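Local coordinates for Dbv8 protein (Nonomuraea, PDB 4MFZ) that probably transfers a long aliphatic acyl chain from acyl-CoA, such as the decanoyl-CoA bound here, to a glycopeptide antibiotic or its precursor, at residues Thr253-Leu258 / Trp329-Gly334. Numbering follows the deposited sequence.
Sequences TGTSWL and WYQRSG. With MFK (decanoyl-CoA), chain B.
Within the mixed sheet of the GNAT-like C-terminal domain, strand 251-256, which borders the acyl-CoA site, runs antiparallel to strand 330-337, with the local axes at 173°. Gly-254 and Gly-334 form a hydrogen-bonded pair, Gly-334 N giving the shorter bond, 2.8 Å to Gly-254 O. A second such pair joins Ser-256 and Arg-332, where Ser-256 N lies 2.8 Å from Arg-332 O and the return bond from Arg-332 N reaches Ser-256 O from above the carbonyl plane. Between them, in the non-hydrogen-bonded pair, the hydroxyls of Thr-255 and Ser-333 meet at 2.6 Å, OG1 to OG, on the face away from the ligand; Ser-333 OG is also hydrogen-bonded to Gln-288 OE1 of strand 281-289. The extended side chain of Gln-331 lies alongside the end of strand 251-256, and its OE1 accepts from a water that in turn accepts from Trp-257 N. Decanoyl-CoA passes the other face: its thioester sulfur SAI sits 3.5 Å from Ser-256 OG, and CAK of the acyl chain packs 3.9 Å from Gly-254 CA. With OG anti to the backbone N (chi1 -172°), Ser-256 accepts from Leu-258 N in an ST turn as the strand gives way to a 3-10 turn. Just beyond, Trp-257 NE1 donates from the indole edge to the pantetheine carbonyl OAM at 3.3 Å.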
loop_
_atom_site.group_PDB
_atom_site.type_symbol
_atom_site.label_atom_id
_atom_site.label_comp_id
_atom_site.label_asym_id
_atom_site.label_seq_id
_atom_site.Cartn_x
_atom_site.Cartn_y
_atom_site.Cartn_z
ATOM N N THR A 253 9.728 12.700 2.742
ATOM C CA THR A 253 8.707 13.090 3.704
ATOM C C THR A 253 7.955 11.872 4.242
ATOM O O THR A 253 7.897 10.799 3.599
ATOM C CB THR A 253 7.659 14.059 3.092
ATOM O OG1 THR A 253 7.008 13.423 2.005
ATOM C CG2 THR A 253 8.284 15.340 2.581
ATOM N N GLY A 254 7.372 12.046 5.424
ATOM C CA GLY A 254 6.548 11.019 6.019
ATOM C C GLY A 254 5.807 11.606 7.184
ATOM O O GLY A 254 6.282 12.549 7.835
ATOM N N THR A 255 4.644 11.037 7.454
ATOM C CA THR A 255 3.851 11.422 8.603
ATOM C C THR A 255 3.528 10.153 9.377
ATOM O O THR A 255 3.099 9.179 8.784
ATOM C CB THR A 255 2.547 12.090 8.171
ATOM O OG1 THR A 255 2.853 13.355 7.589
ATOM C CG2 THR A 255 1.602 12.309 9.383
ATOM N N SER A 256 3.736 10.145 10.688
ATOM C CA SER A 256 3.603 8.875 11.413
ATOM C C SER A 256 3.499 9.011 12.915
ATOM O O SER A 256 3.988 9.977 13.505
ATOM C CB SER A 256 4.826 7.970 11.093
ATOM O OG SER A 256 4.640 6.658 11.623
ATOM N N TRP A 257 2.918 7.991 13.535
ATOM C CA TRP A 257 2.970 7.838 14.993
ATOM C C TRP A 257 4.379 7.719 15.495
ATOM O O TRP A 257 4.665 8.111 16.615
ATOM C CB TRP A 257 2.151 6.627 15.407
ATOM C CG TRP A 257 2.762 5.340 14.955
ATOM C CD1 TRP A 257 2.581 4.700 13.738
ATOM C CD2 TRP A 257 3.735 4.508 15.691
ATOM N NE1 TRP A 257 3.349 3.570 13.673
ATOM C CE2 TRP A 257 4.043 3.379 14.816
ATOM C CE3 TRP A 257 4.321 4.567 16.949
ATOM C CZ2 TRP A 257 4.906 2.357 15.200
ATOM C CZ3 TRP A 257 5.210 3.536 17.325
ATOM C CH2 TRP A 257 5.495 2.464 16.464
ATOM N N LEU A 258 5.274 7.202 14.651
ATOM C CA LEU A 258 6.706 6.979 14.976
ATOM C C LEU A 258 7.464 8.255 15.282
ATOM O O LEU A 258 8.566 8.201 15.820
ATOM C CB LEU A 258 7.422 6.337 13.778
ATOM C CG LEU A 258 7.118 4.899 13.358
ATOM C CD1 LEU A 258 7.637 4.703 11.953
ATOM C CD2 LEU A 258 7.800 3.919 14.305
ATOM N N TRP A 329 -2.183 9.984 21.815
ATOM C CA TRP A 329 -1.080 9.867 20.862
ATOM C C TRP A 329 -1.249 10.776 19.684
ATOM O O TRP A 329 -2.368 10.995 19.225
ATOM C CB TRP A 329 -0.990 8.433 20.375
ATOM C CG TRP A 329 -0.635 7.488 21.490
ATOM C CD1 TRP A 329 -1.490 6.637 22.193
ATOM C CD2 TRP A 329 0.685 7.306 22.091
ATOM N NE1 TRP A 329 -0.793 5.938 23.161
ATOM C CE2 TRP A 329 0.522 6.295 23.149
ATOM C CE3 TRP A 329 1.949 7.849 21.858
ATOM C CZ2 TRP A 329 1.592 5.858 23.924
ATOM C CZ3 TRP A 329 3.019 7.406 22.652
ATOM C CH2 TRP A 329 2.845 6.424 23.654
ATOM N N TYR A 330 -0.130 11.287 19.166
ATOM C CA TYR A 330 -0.132 12.136 17.955
ATOM C C TYR A 330 0.728 11.583 16.815
ATOM O O TYR A 330 1.724 10.908 17.046
ATOM C CB TYR A 330 0.268 13.586 18.307
ATOM C CG TYR A 330 -0.663 14.143 19.347
ATOM C CD1 TYR A 330 -1.867 14.746 18.975
ATOM C CD2 TYR A 330 -0.383 13.999 20.710
ATOM C CE1 TYR A 330 -2.757 15.224 19.927
ATOM C CE2 TYR A 330 -1.265 14.468 21.667
ATOM C CZ TYR A 330 -2.448 15.074 21.269
ATOM O OH TYR A 330 -3.327 15.542 22.216
ATOM N N GLN A 331 0.309 11.849 15.583
ATOM C CA GLN A 331 1.142 11.671 14.410
ATOM C C GLN A 331 1.893 12.962 14.161
ATOM O O GLN A 331 1.342 14.049 14.387
ATOM C CB GLN A 331 0.268 11.432 13.201
ATOM C CG GLN A 331 -0.433 10.092 13.187
ATOM C CD GLN A 331 -1.055 9.844 11.842
ATOM O OE1 GLN A 331 -0.584 9.025 11.055
ATOM N NE2 GLN A 331 -2.097 10.592 11.548
ATOM N N ARG A 332 3.130 12.868 13.687
ATOM C CA ARG A 332 3.845 14.071 13.236
ATOM C C ARG A 332 4.337 13.884 11.814
ATOM O O ARG A 332 4.604 12.754 11.387
ATOM C CB ARG A 332 5.018 14.459 14.163
ATOM C CG ARG A 332 4.726 14.383 15.658
ATOM C CD ARG A 332 3.967 15.589 16.194
ATOM N NE ARG A 332 4.914 16.615 16.601
ATOM C CZ ARG A 332 5.244 17.643 15.843
ATOM N NH1 ARG A 332 4.680 17.774 14.674
ATOM N NH2 ARG A 332 6.124 18.533 16.250
ATOM N N SER A 333 4.450 15.006 11.104
ATOM C CA SER A 333 5.019 15.056 9.769
ATOM C C SER A 333 6.466 15.462 9.862
ATOM O O SER A 333 6.838 16.302 10.676
ATOM C CB SER A 333 4.256 16.068 8.902
ATOM O OG SER A 333 2.924 15.637 8.772
ATOM N N GLY A 334 7.300 14.847 9.044
ATOM C CA GLY A 334 8.724 15.132 9.116
ATOM C C GLY A 334 9.341 15.117 7.731
ATOM O O GLY A 334 8.693 14.670 6.795
HETATM C CCG MFK B . 12.623 5.615 12.716
HETATM C CCF MFK B . 13.078 6.717 11.762
HETATM C CCE MFK B . 12.108 6.810 10.604
HETATM C CCD MFK B . 10.920 7.629 11.043
HETATM C CCC MFK B . 10.250 8.188 9.804
HETATM C CCB MFK B . 8.858 7.622 9.672
HETATM C CCA MFK B . 8.119 8.463 8.646
HETATM C CBZ MFK B . 7.818 7.581 7.445
HETATM C CAK MFK B . 6.321 7.355 7.349
HETATM C CAJ MFK B . 6.010 5.861 7.520
HETATM O OAL MFK B . 6.774 4.981 7.112
HETATM S SAI MFK B . 4.477 5.556 8.311
HETATM C CAH MFK B . 4.453 3.718 8.446
HETATM C CAG MFK B . 5.414 3.195 9.519
HETATM N NAF MFK B . 5.362 1.725 9.452
HETATM C CAE MFK B . 4.985 0.956 10.490
HETATM O OAM MFK B . 4.695 1.392 11.602
HETATM C CAD MFK B . 4.982 -0.561 10.204
HETATM C CAC MFK B . 4.775 -1.343 11.516
HETATM N NAB MFK B . 5.817 -0.997 12.505
HETATM C CAA MFK B . 6.881 -1.803 12.631
HETATM O OAO MFK B . 7.032 -2.827 11.948
HETATM C CAN MFK B . 7.908 -1.424 13.708
HETATM O OAU MFK B . 7.375 -0.414 14.597
HETATM C CAP MFK B . 9.269 -0.982 13.128
HETATM C CAR MFK B . 9.066 0.201 12.194
HETATM C CAS MFK B . 9.966 -2.091 12.345
HETATM C CAQ MFK B . 10.179 -0.557 14.276
HETATM O OAT MFK B . 10.335 -1.667 15.134
HETATM P PAV MFK B . 11.673 -1.913 16.000
HETATM O OAX MFK B . 12.873 -1.846 15.152
HETATM O OAW MFK B . 11.451 -3.126 16.839
HETATM O OAY MFK B . 11.568 -0.579 16.897
HETATM P PAZ MFK B . 12.292 -0.284 18.298
HETATM O OBA MFK B . 12.179 1.277 18.497
HETATM O OBB MFK B . 13.699 -0.731 18.359
HETATM O "O5'" MFK B . 11.283 -0.836 19.425
HETATM C "C5'" MFK B . 11.520 -0.718 20.810
HETATM C "C4'" MFK B . 10.383 -1.447 21.533
HETATM O "O4'" MFK B . 9.042 -1.261 20.934
HETATM C "C3'" MFK B . 10.589 -2.943 21.501
HETATM O "O3'" MFK B . 10.008 -3.475 22.691
HETATM P PBV MFK B . 10.842 -4.580 23.536
HETATM O OBW MFK B . 10.717 -5.865 22.618
HETATM O OBY MFK B . 9.975 -4.761 24.898
HETATM O OBX MFK B . 12.264 -4.307 23.726
HETATM C "C2'" MFK B . 9.777 -3.332 20.262
HETATM O "O2'" MFK B . 9.425 -4.701 20.217
HETATM C "C1'" MFK B . 8.535 -2.509 20.435
HETATM N N9 MFK B . 7.848 -2.292 19.135
HETATM C C8 MFK B . 8.234 -1.461 18.160
HETATM N N7 MFK B . 7.339 -1.552 17.167
HETATM C C5 MFK B . 6.370 -2.396 17.554
HETATM C C4 MFK B . 6.698 -2.848 18.769
HETATM N N3 MFK B . 5.883 -3.687 19.425
HETATM C C2 MFK B . 4.649 -4.282 18.850
HETATM N N1 MFK B . 4.403 -3.714 17.510
HETATM C C6 MFK B . 5.241 -2.827 16.954
HETATM N N6 MFK B . 4.961 -2.342 15.746
HETATM O O HOH W 1 0.800 6.774 11.556
#